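Local coordinates for protein dihydrofolate reductase, putative (Aspergillus flavus, PDB 6DRS) that probably catalyses the NADPH-dependent reduction of dihydrofolate to tetrahydrofolate, and here holds NADP together with a small-molecule antifolate inhibitor, at residues A[8-13]-A[154-159]; A[37-42]-A[232-237]; A[126-131]-A[143-148]. All coordinates share one frame; numbering follows the deposited sequence.

Contact 1 of 3, residues A[8-13]-A[154-159]; sequences TLIVAT and FVIGGA. With NAP (NADP nicotinamide-adenine-dinucleotide phosphate), chain H.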
loop_
_atom_site.group_PDB
_atom_site.type_symbol
_atom_site.label_atom_id
_atom_site.label_comp_id
_atom_site.label_asym_id
_atom_site.label_seq_id
_atom_site.Cartn_x
_atom_site.Cartn_y
_atom_site.Cartn_z
ATOM N N THR A 8 -1.494 -9.462 -0.216
ATOM C CA THR A 8 -2.446 -8.433 -0.570
ATOM C C THR A 8 -1.693 -7.270 -1.233
ATOM O O THR A 8 -0.821 -6.668 -0.616
ATOM C CB THR A 8 -3.236 -7.993 0.668
ATOM O OG1 THR A 8 -3.857 -9.156 1.226
ATOM C CG2 THR A 8 -4.262 -6.929 0.363
ATOM N N LEU A 9 -2.034 -6.982 -2.487
ATOM C CA LEU A 9 -1.668 -5.721 -3.163
ATOM C C LEU A 9 -2.695 -4.649 -2.784
ATOM O O LEU A 9 -3.913 -4.890 -2.847
ATOM C CB LEU A 9 -1.687 -5.953 -4.675
ATOM C CG LEU A 9 -0.534 -6.776 -5.233
ATOM C CD1 LEU A 9 -0.491 -8.160 -4.603
ATOM C CD2 LEU A 9 -0.643 -6.868 -6.753
ATOM N N ILE A 10 -2.228 -3.492 -2.335
ATOM C CA ILE A 10 -3.133 -2.391 -2.087
ATOM C C ILE A 10 -2.672 -1.201 -2.927
ATOM O O ILE A 10 -1.457 -0.869 -2.957
ATOM C CB ILE A 10 -3.219 -2.053 -0.593
ATOM C CG1 ILE A 10 -4.246 -0.954 -0.343
ATOM C CG2 ILE A 10 -1.847 -1.723 -0.009
ATOM C CD1 ILE A 10 -4.404 -0.582 1.107
ATOM N N VAL A 11 -3.643 -0.561 -3.568
ATOM C CA VAL A 11 -3.358 0.433 -4.628
ATOM C C VAL A 11 -4.536 1.395 -4.728
ATOM O O VAL A 11 -5.677 1.003 -4.445
ATOM C CB VAL A 11 -3.113 -0.280 -5.977
ATOM C CG1 VAL A 11 -4.398 -0.884 -6.526
ATOM C CG2 VAL A 11 -2.450 0.618 -7.020
ATOM N N ALA A 12 -4.264 2.648 -5.100
ATOM C CA ALA A 12 -5.310 3.568 -5.575
ATOM C C ALA A 12 -5.151 3.738 -7.098
ATOM O O ALA A 12 -4.028 3.915 -7.586
ATOM C CB ALA A 12 -5.270 4.877 -4.822
ATOM N N THR A 13 -6.232 3.564 -7.865
ATOM C CA THR A 13 -6.161 3.768 -9.320
ATOM C C THR A 13 -7.175 4.827 -9.773
ATOM O O THR A 13 -8.161 5.120 -9.058
ATOM C CB THR A 13 -6.308 2.480 -10.136
ATOM O OG1 THR A 13 -7.670 2.068 -10.053
ATOM C CG2 THR A 13 -5.375 1.391 -9.685
ATOM N N PHE A 154 1.564 -6.716 2.907
ATOM C CA PHE A 154 0.978 -5.925 1.846
ATOM C C PHE A 154 2.053 -5.619 0.809
ATOM O O PHE A 154 3.183 -5.285 1.182
ATOM C CB PHE A 154 0.508 -4.576 2.389
ATOM C CG PHE A 154 -0.713 -4.702 3.248
ATOM C CD1 PHE A 154 -1.973 -4.759 2.675
ATOM C CD2 PHE A 154 -0.595 -4.856 4.628
ATOM C CE1 PHE A 154 -3.099 -4.925 3.469
ATOM C CE2 PHE A 154 -1.727 -4.998 5.424
ATOM C CZ PHE A 154 -2.977 -5.033 4.842
ATOM N N VAL A 155 1.694 -5.722 -0.468
ATOM C CA VAL A 155 2.528 -5.154 -1.541
ATOM C C VAL A 155 1.973 -3.770 -1.891
ATOM O O VAL A 155 0.842 -3.687 -2.377
ATOM C CB VAL A 155 2.524 -6.070 -2.770
ATOM C CG1 VAL A 155 3.191 -5.400 -3.977
ATOM C CG2 VAL A 155 3.183 -7.398 -2.450
ATOM N N ILE A 156 2.733 -2.713 -1.584
ATOM C CA ILE A 156 2.209 -1.347 -1.681
ATOM C C ILE A 156 2.673 -0.632 -2.963
ATOM O O ILE A 156 2.429 0.587 -3.080
ATOM C CB ILE A 156 2.494 -0.514 -0.408
ATOM C CG1 ILE A 156 3.978 -0.139 -0.258
ATOM C CG2 ILE A 156 1.973 -1.287 0.797
ATOM C CD1 ILE A 156 4.224 1.088 0.584
ATOM N N GLY A 157 3.272 -1.350 -3.924
ATOM C CA GLY A 157 3.699 -0.700 -5.162
ATOM C C GLY A 157 5.210 -0.510 -5.312
ATOM O O GLY A 157 6.006 -0.925 -4.454
ATOM N N GLY A 158 5.624 0.106 -6.427
ATOM C CA GLY A 158 4.693 0.573 -7.468
ATOM C C GLY A 158 4.505 -0.439 -8.588
ATOM O O GLY A 158 4.452 -1.643 -8.353
ATOM N N ALA A 159 4.386 0.054 -9.820
ATOM C CA ALA A 159 4.008 -0.787 -10.975
ATOM C C ALA A 159 4.970 -1.962 -11.133
ATOM O O ALA A 159 4.509 -3.058 -11.366
ATOM C CB ALA A 159 3.922 0.037 -12.239
HETATM P PA NAP H . 8.458 0.933 -8.208
HETATM O O1A NAP H . 7.931 1.599 -6.969
HETATM O O2A NAP H . 8.024 -0.355 -8.808
HETATM O O5B NAP H . 10.077 0.880 -8.073
HETATM C C5B NAP H . 10.967 0.570 -9.163
HETATM C C4B NAP H . 12.302 0.278 -8.511
HETATM O O4B NAP H . 12.181 -0.894 -7.702
HETATM C C3B NAP H . 13.419 -0.052 -9.490
HETATM O O3B NAP H . 14.047 1.148 -9.966
HETATM C C2B NAP H . 14.347 -0.888 -8.628
HETATM O O2B NAP H . 15.011 -0.054 -7.682
HETATM C C1B NAP H . 13.384 -1.676 -7.759
HETATM N N9A NAP H . 13.050 -2.948 -8.375
HETATM C C8A NAP H . 11.984 -3.070 -9.183
HETATM N N7A NAP H . 11.889 -4.343 -9.621
HETATM C C5A NAP H . 12.903 -5.054 -9.081
HETATM C C6A NAP H . 13.361 -6.460 -9.152
HETATM N N6A NAP H . 12.644 -7.312 -9.898
HETATM N N1A NAP H . 14.456 -6.857 -8.469
HETATM C C2A NAP H . 15.121 -5.954 -7.725
HETATM N N3A NAP H . 14.754 -4.648 -7.617
HETATM C C4A NAP H . 13.678 -4.128 -8.261
HETATM O O3 NAP H . 8.455 2.127 -9.335
HETATM P PN NAP H . 7.332 2.479 -10.463
HETATM O O1N NAP H . 6.750 1.267 -11.059
HETATM O O2N NAP H . 8.064 3.496 -11.311
HETATM O O5D NAP H . 6.225 3.247 -9.602
HETATM C C5D NAP H . 6.546 4.414 -8.886
HETATM C C4D NAP H . 5.372 5.319 -9.193
HETATM O O4D NAP H . 4.174 4.621 -8.851
HETATM C C3D NAP H . 5.352 6.633 -8.448
HETATM O O3D NAP H . 4.775 7.616 -9.348
HETATM C C2D NAP H . 4.420 6.341 -7.302
HETATM O O2D NAP H . 3.821 7.527 -6.843
HETATM C C1D NAP H . 3.411 5.404 -7.929
HETATM N N1N NAP H . 2.727 4.557 -6.929
HETATM C C2N NAP H . 1.384 4.674 -6.816
HETATM C C3N NAP H . 0.654 3.922 -5.872
HETATM C C7N NAP H . -0.864 4.069 -5.784
HETATM O O7N NAP H . -1.529 3.339 -5.041
HETATM N N7N NAP H . -1.451 5.017 -6.537
HETATM C C4N NAP H . 1.366 3.066 -5.010
HETATM C C5N NAP H . 2.753 2.978 -5.152
HETATM C C6N NAP H . 3.424 3.743 -6.108
HETATM P P2B NAP H . 16.499 0.497 -7.955
HETATM O O1X NAP H . 16.377 1.471 -9.119
HETATM O O2X NAP H . 16.781 1.299 -6.700
HETATM O O3X NAP H . 17.174 -0.802 -8.271
#
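The Phe154 ring is met obliquely by two methyls of the neighbouring strand: Thr8 CG2 lies 3.9 Å from Phe154 CE1, and Ile10 CG2 lies 4.1 Å from Phe154 CD1. With CG anti to its own carbonyl carbon (chi1 -72°), the ring runs alongside Thr8. The second flat group, the cofactor's carboxamide, pairs with the backbone of Ala12: Ala12 N donates almost straight to NAP O7N (2.8 Å, 172°), while NAP N7N returns a weak bond to Ala12 O. Between 8-13 and 154-157 the strands are parallel: Val155 N donates to Thr8 O (2.7 Å) and Ile10 N to Val155 O (3.1 Å). Leu9 CG packs beside Val155 CB on the sheet face turned to helix 159-167. Past Ile156 the strands diverge, and the nicotinamide enters the gap. Gly157 and Gly158, joined by the cis peptide characteristic of dihydrofolate reductases, border the cofactor; Gly158 N donates to NAP O1A (2.8 Å), just before helix 159-167. Backbone groups beyond the paired residues thus pair with the carboxamide and bind the pyrophosphate, while Ile10 O and, weakly, Ile156 O receive the inhibitor's N12.

Contact 2 of 3, residues A[37-42]-A[232-237]; sequences IKADMS and KDEGEV. With H8A (3-{[(3R)-7,9-diamino-3-methyl-2,3-dihydrofuro[2,3-f]quinazolin-4-yl]oxy}benzonitrile), chain G.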
loop_
_atom_site.group_PDB
_atom_site.type_symbol
_atom_site.label_atom_id
_atom_site.label_comp_id
_atom_site.label_asym_id
_atom_site.label_seq_id
_atom_site.Cartn_x
_atom_site.Cartn_y
_atom_site.Cartn_z
ATOM N N ILE A 37 -5.654 12.977 -1.267
ATOM C CA ILE A 37 -6.973 12.539 -0.822
ATOM C C ILE A 37 -6.877 12.043 0.629
ATOM O O ILE A 37 -6.446 10.904 0.865
ATOM C CB ILE A 37 -7.520 11.472 -1.792
ATOM C CG1 ILE A 37 -7.384 11.940 -3.244
ATOM C CG2 ILE A 37 -8.953 11.106 -1.437
ATOM C CD1 ILE A 37 -7.751 10.933 -4.315
ATOM N N LYS A 38 -7.341 12.839 1.593
ATOM C CA LYS A 38 -7.241 12.473 3.033
ATOM C C LYS A 38 -7.893 11.112 3.322
ATOM O O LYS A 38 -7.321 10.321 4.063
ATOM C CB LYS A 38 -7.879 13.504 3.968
ATOM C CG LYS A 38 -6.958 14.604 4.483
ATOM C CD LYS A 38 -7.064 15.910 3.687
ATOM C CE LYS A 38 -6.508 17.123 4.411
ATOM N NZ LYS A 38 -7.321 18.333 4.128
ATOM N N ALA A 39 -9.064 10.837 2.751
ATOM C CA ALA A 39 -9.752 9.573 3.043
ATOM C C ALA A 39 -8.947 8.371 2.505
ATOM O O ALA A 39 -8.891 7.323 3.157
ATOM C CB ALA A 39 -11.163 9.598 2.508
ATOM N N ASP A 40 -8.306 8.495 1.346
ATOM C CA ASP A 40 -7.511 7.362 0.844
ATOM C C ASP A 40 -6.257 7.138 1.709
ATOM O O ASP A 40 -5.920 5.997 2.013
ATOM C CB ASP A 40 -7.135 7.493 -0.630
ATOM C CG ASP A 40 -6.271 6.312 -1.060
ATOM O OD1 ASP A 40 -6.748 5.164 -0.979
ATOM O OD2 ASP A 40 -5.095 6.538 -1.409
ATOM N N MET A 41 -5.581 8.222 2.078
ATOM C CA MET A 41 -4.385 8.241 2.925
ATOM C C MET A 41 -4.663 7.579 4.279
ATOM O O MET A 41 -3.863 6.770 4.749
ATOM C CB MET A 41 -3.984 9.680 3.257
ATOM C CG MET A 41 -3.442 10.432 2.094
ATOM S SD MET A 41 -1.927 9.689 1.479
ATOM C CE MET A 41 -1.331 11.094 0.522
ATOM N N SER A 42 -5.746 7.999 4.935
ATOM C CA SER A 42 -6.021 7.469 6.249
ATOM C C SER A 42 -6.432 5.987 6.144
ATOM O O SER A 42 -6.057 5.145 6.996
ATOM C CB SER A 42 -7.007 8.345 7.003
ATOM O OG SER A 42 -8.303 8.259 6.431
ATOM N N LYS A 232 -17.928 8.005 -2.480
ATOM C CA LYS A 232 -17.935 9.014 -1.419
ATOM C C LYS A 232 -17.222 10.259 -1.966
ATOM O O LYS A 232 -16.243 10.145 -2.701
ATOM C CB LYS A 232 -17.166 8.481 -0.207
ATOM C CG LYS A 232 -17.246 6.968 -0.000
ATOM C CD LYS A 232 -15.948 6.313 0.452
ATOM C CE LYS A 232 -15.542 6.749 1.847
ATOM N NZ LYS A 232 -14.170 6.308 2.185
ATOM N N ASP A 233 -17.715 11.443 -1.641
ATOM C CA ASP A 233 -17.189 12.633 -2.284
ATOM C C ASP A 233 -16.004 13.121 -1.464
ATOM O O ASP A 233 -16.108 13.185 -0.271
ATOM C CB ASP A 233 -18.253 13.721 -2.456
ATOM C CG ASP A 233 -19.145 13.518 -3.677
ATOM O OD1 ASP A 233 -18.671 12.961 -4.705
ATOM O OD2 ASP A 233 -20.313 13.922 -3.599
ATOM N N GLU A 234 -14.892 13.427 -2.112
ATOM C CA GLU A 234 -13.763 14.017 -1.420
ATOM C C GLU A 234 -13.265 15.205 -2.245
ATOM O O GLU A 234 -12.325 15.065 -3.012
ATOM C CB GLU A 234 -12.661 12.972 -1.207
ATOM C CG GLU A 234 -13.164 11.608 -0.739
ATOM C CD GLU A 234 -13.542 11.487 0.739
ATOM O OE1 GLU A 234 -13.204 12.407 1.527
ATOM O OE2 GLU A 234 -14.176 10.462 1.109
ATOM N N GLY A 235 -13.919 16.358 -2.104
ATOM C CA GLY A 235 -13.509 17.568 -2.830
ATOM C C GLY A 235 -13.817 17.443 -4.312
ATOM O O GLY A 235 -14.967 17.286 -4.690
ATOM N N GLU A 236 -12.790 17.425 -5.152
ATOM C CA GLU A 236 -12.983 17.320 -6.606
ATOM C C GLU A 236 -12.902 15.868 -7.091
ATOM O O GLU A 236 -13.123 15.616 -8.296
ATOM C CB GLU A 236 -11.973 18.186 -7.356
ATOM C CG GLU A 236 -12.410 19.635 -7.462
ATOM C CD GLU A 236 -11.488 20.581 -6.712
ATOM O OE1 GLU A 236 -10.296 20.225 -6.535
ATOM O OE2 GLU A 236 -11.958 21.669 -6.307
ATOM N N VAL A 237 -12.602 14.920 -6.199
ATOM C CA VAL A 237 -12.675 13.534 -6.593
ATOM C C VAL A 237 -13.845 12.848 -5.875
ATOM O O VAL A 237 -14.341 13.341 -4.886
ATOM C CB VAL A 237 -11.342 12.799 -6.370
ATOM C CG1 VAL A 237 -10.278 13.288 -7.340
ATOM C CG2 VAL A 237 -10.865 12.870 -4.921
HETATM C C2 H8A G . -0.003 6.460 -0.597
HETATM C C3 H8A G . -1.379 6.211 -0.653
HETATM C C4 H8A G . -1.846 4.942 -1.055
HETATM C C5 H8A G . -0.943 3.922 -1.431
HETATM C C6 H8A G . 0.438 4.213 -1.342
HETATM C C7 H8A G . 0.872 5.451 -0.957
HETATM C C8 H8A G . -1.441 2.692 -1.800
HETATM O O1 H8A G . 0.473 7.673 -0.203
HETATM C C10 H8A G . -3.628 3.447 -1.480
HETATM C C14 H8A G . 0.999 7.930 1.051
HETATM C C15 H8A G . 1.818 9.068 1.217
HETATM C C16 H8A G . 2.362 9.355 2.481
HETATM C C17 H8A G . 2.084 8.505 3.568
HETATM C C18 H8A G . 1.268 7.362 3.442
HETATM N N9 H8A G . -2.775 2.478 -1.835
HETATM N N11 H8A G . -3.179 4.670 -1.125
HETATM N N12 H8A G . -0.513 1.619 -2.140
HETATM N N13 H8A G . -5.081 3.255 -1.502
HETATM C C19 H8A G . 0.738 7.091 2.162
HETATM C C20 H8A G . 1.023 6.564 4.493
HETATM N N21 H8A G . 0.857 5.833 5.429
HETATM C C22 H8A G . 2.329 5.529 -0.972
HETATM C C23 H8A G . 2.687 4.197 -1.638
HETATM O O24 H8A G . 1.499 3.385 -1.624
HETATM C C25 H8A G . 2.828 5.360 0.447
HETATM O O HOH W 1 -10.553 12.970 1.288
#
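Ile37, at the N-cap position of helix 38-49, meets Val237 tip to tip, its CD1 3.7 Å from Val237 CG2. The other branch of the isoleucine, CG2, crosses Glu234 at about a right angle; it lies anti to the backbone N (chi1 -49° for CG1), which sets the two branches against different residues of the tight turn. That turn, a type II' turn from Glu234 to Val237, links the short strand 232-234 to strand 237-246, and both Ile37 and Val237 also rest on Val181 of strand 174-183. In the first turn, the Ala39 methyl sits against the whole Glu234 carboxylate, with CB 3.4 Å from OE2 and 3.6 Å from OE1 of Glu234. The glutamate, bent at chi2 (-78°), brings OE1 to a bridging water, which donates to Glu234 OE1 (2.7 Å) and accepts from Ala39 N (3.0 Å). Next in line, Asp40 turns to the inhibitor: Asp40 OD1 takes a nearly straight bond from H8A N13 (2.6 Å, 175°), and Asp40 OD2 stands 2.7 Å from H8A N11. Thr179 also bonds to Asp40 OD1 and helps to position it. Met41 then lays its SD 3.4 Å from H8A C14, beside the ether that carries the benzonitrile ring. One short helix start therefore faces two ways: its acid grips the diaminopyrimidine edge in the manner usual for antifolates, while Ala39 N, in its first turn, is linked through water to Glu234, whose negative charge near the helix's N terminus is probably favourable.

Contact 3 of 3, residues A[126-131]-A[143-148]; sequences ITDAIV and EEKFKG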
loop_
_atom_site.group_PDB
_atom_site.type_symbol
_atom_site.label_atom_id
_atom_site.label_comp_id
_atom_site.label_asym_id
_atom_site.label_seq_id
_atom_site.Cartn_x
_atom_site.Cartn_y
_atom_site.Cartn_z
ATOM N N ILE A 126 5.597 -2.480 15.709
ATOM C CA ILE A 126 6.891 -1.794 15.775
ATOM C C ILE A 126 7.214 -1.159 14.413
ATOM O O ILE A 126 6.534 -1.417 13.429
ATOM C CB ILE A 126 7.999 -2.713 16.327
ATOM C CG1 ILE A 126 8.164 -4.007 15.538
ATOM C CG2 ILE A 126 7.736 -2.996 17.804
ATOM C CD1 ILE A 126 8.908 -3.845 14.254
ATOM N N THR A 127 8.216 -0.289 14.369
ATOM C CA THR A 127 8.639 0.345 13.106
ATOM C C THR A 127 10.005 -0.218 12.717
ATOM O O THR A 127 10.937 -0.188 13.541
ATOM C CB THR A 127 8.792 1.851 13.312
ATOM O OG1 THR A 127 7.559 2.350 13.834
ATOM C CG2 THR A 127 9.177 2.579 12.045
ATOM N N ASP A 128 10.114 -0.735 11.498
ATOM C CA ASP A 128 11.386 -1.195 10.996
ATOM C C ASP A 128 11.497 -0.890 9.489
ATOM O O ASP A 128 10.478 -0.680 8.817
ATOM C CB ASP A 128 11.552 -2.693 11.227
ATOM C CG ASP A 128 12.997 -3.172 11.157
ATOM O OD1 ASP A 128 13.917 -2.336 11.309
ATOM O OD2 ASP A 128 13.196 -4.376 10.923
ATOM N N ALA A 129 12.725 -0.920 8.958
ATOM C CA ALA A 129 12.961 -0.861 7.518
ATOM C C ALA A 129 14.092 -1.815 7.167
ATOM O O ALA A 129 15.116 -1.811 7.837
ATOM C CB ALA A 129 13.289 0.539 7.091
ATOM N N ILE A 130 13.886 -2.611 6.131
ATOM C CA ILE A 130 14.914 -3.498 5.630
ATOM C C ILE A 130 14.921 -3.461 4.093
ATOM O O ILE A 130 13.907 -3.152 3.457
ATOM C CB ILE A 130 14.713 -4.922 6.164
ATOM C CG1 ILE A 130 13.480 -5.577 5.550
ATOM C CG2 ILE A 130 14.611 -4.895 7.677
ATOM C CD1 ILE A 130 13.021 -6.825 6.293
ATOM N N VAL A 131 16.059 -3.821 3.502
ATOM C CA VAL A 131 16.254 -3.691 2.055
ATOM C C VAL A 131 16.559 -5.077 1.496
ATOM O O VAL A 131 17.398 -5.723 2.033
ATOM C CB VAL A 131 17.425 -2.733 1.770
ATOM C CG1 VAL A 131 17.682 -2.595 0.273
ATOM C CG2 VAL A 131 17.237 -1.379 2.442
ATOM N N GLU A 143 9.918 -13.008 6.656
ATOM C CA GLU A 143 9.549 -14.256 7.343
ATOM C C GLU A 143 10.678 -14.640 8.312
ATOM O O GLU A 143 10.437 -14.826 9.501
ATOM C CB GLU A 143 9.259 -15.378 6.343
ATOM C CG GLU A 143 7.818 -15.415 5.854
ATOM C CD GLU A 143 7.620 -15.803 4.388
ATOM O OE1 GLU A 143 8.606 -16.235 3.742
ATOM O OE2 GLU A 143 6.479 -15.671 3.883
ATOM N N GLU A 144 11.909 -14.685 7.804
ATOM C CA GLU A 144 13.085 -15.059 8.592
ATOM C C GLU A 144 13.294 -14.096 9.773
ATOM O O GLU A 144 13.582 -14.553 10.881
ATOM C CB GLU A 144 14.317 -15.202 7.696
ATOM C CG GLU A 144 15.637 -15.232 8.454
ATOM C CD GLU A 144 16.048 -16.589 9.012
ATOM O OE1 GLU A 144 17.171 -17.044 8.689
ATOM O OE2 GLU A 144 15.249 -17.193 9.768
ATOM N N LYS A 145 13.154 -12.787 9.580
ATOM C CA LYS A 145 13.479 -11.872 10.668
ATOM C C LYS A 145 12.359 -11.864 11.718
ATOM O O LYS A 145 12.639 -11.742 12.905
ATOM C CB LYS A 145 13.825 -10.464 10.174
ATOM C CG LYS A 145 14.203 -9.487 11.283
ATOM C CD LYS A 145 14.773 -8.126 10.851
ATOM C CE LYS A 145 14.888 -7.175 12.028
ATOM N NZ LYS A 145 15.537 -5.883 11.701
ATOM N N PHE A 146 11.099 -11.988 11.319
ATOM C CA PHE A 146 10.049 -11.631 12.273
ATOM C C PHE A 146 9.303 -12.856 12.805
ATOM O O PHE A 146 8.725 -12.766 13.874
ATOM C CB PHE A 146 9.161 -10.502 11.751
ATOM C CG PHE A 146 9.833 -9.158 11.841
ATOM C CD1 PHE A 146 9.848 -8.453 13.041
ATOM C CD2 PHE A 146 10.493 -8.622 10.738
ATOM C CE1 PHE A 146 10.484 -7.225 13.136
ATOM C CE2 PHE A 146 11.135 -7.396 10.839
ATOM C CZ PHE A 146 11.128 -6.705 12.032
ATOM N N LYS A 147 9.316 -13.966 12.064
ATOM C CA LYS A 147 8.709 -15.250 12.515
ATOM C C LYS A 147 7.221 -15.048 12.826
ATOM O O LYS A 147 6.472 -14.623 11.954
ATOM C CB LYS A 147 9.450 -15.860 13.711
ATOM C CG LYS A 147 10.941 -16.072 13.514
ATOM C CD LYS A 147 11.280 -17.223 12.610
ATOM C CE LYS A 147 12.765 -17.522 12.644
ATOM N NZ LYS A 147 13.081 -18.654 11.742
ATOM N N GLY A 148 6.807 -15.371 14.059
ATOM C CA GLY A 148 5.385 -15.317 14.457
ATOM C C GLY A 148 4.970 -13.923 14.897
ATOM O O GLY A 148 3.794 -13.691 15.190
#
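Lys145 reaches from helix 135-146 to Asp128 on strand 128-132 with a fully stretched side chain. From CB, CG leaves anti to the backbone N (chi1 -179°) and lies 3.7 Å above one face of the adjoining Phe146 ring, offset toward its rim. Further out, CD of Lys145 passes 4.1 Å from Asp128 OD2 and CE closes to 3.5 Å from that same oxygen. At the tip, Lys145 NZ makes a salt bridge with Asp128 OD2 (2.9 Å), arriving on the syn side and 22° out of the carboxylate plane; Ile130 CG2 of the same strand is 4.2 Å from Lys145 NZ. The oxygen that takes the lysine also touches the phenylalanine: Asp128 OD2 lies at the edge of the ring, in its plane and 3.3 Å from Phe146 CZ, with carboxylate and ring planes 70° apart. Ile126 and Phe146 reach toward each other from opposite directions, Ile126 CD1 standing 3.9 Å from Phe146 CE1, oblique to the ring. Behind the contact, Asp128 is backed by Leu100 of helix 89-116, and its OD1 has a long, weak ion pair with Arg104; Phe146 also packs on Ile81. The helix ends here, Lys147 taking positive phi while its N still bonds to Glu143 O. Asp128 OD2 therefore meets the ammonium group and the positively polarised rim of an aromatic ring together, an arrangement likely to stabilise the carboxylate charge, while the aliphatic part of Lys145 shields a ring face at this otherwise rather exposed end of the helix.

From the N terminus, strand 7-17 supplies the first half of contact 1, and helix 38-49 then opens contact 2 before contact 1 has closed. Contact 3 follows, folding the end of helix 135-146 back on strand 128-132, the strand just before it, and lies within the spans of both others. Directly after helix 135-146, strand 150-157 closes contact 1 in the middle of the sheet; only at 232-237 does contact 2 close, so contacts 1 and 2 cross. These two touch where Ala12 packs on Asp40, around the bound inhibitor. Contact 3 lies on the other side of the chain's centre from contact 2, their centres about 31 Å apart, yet all three reach the same mixed sheet.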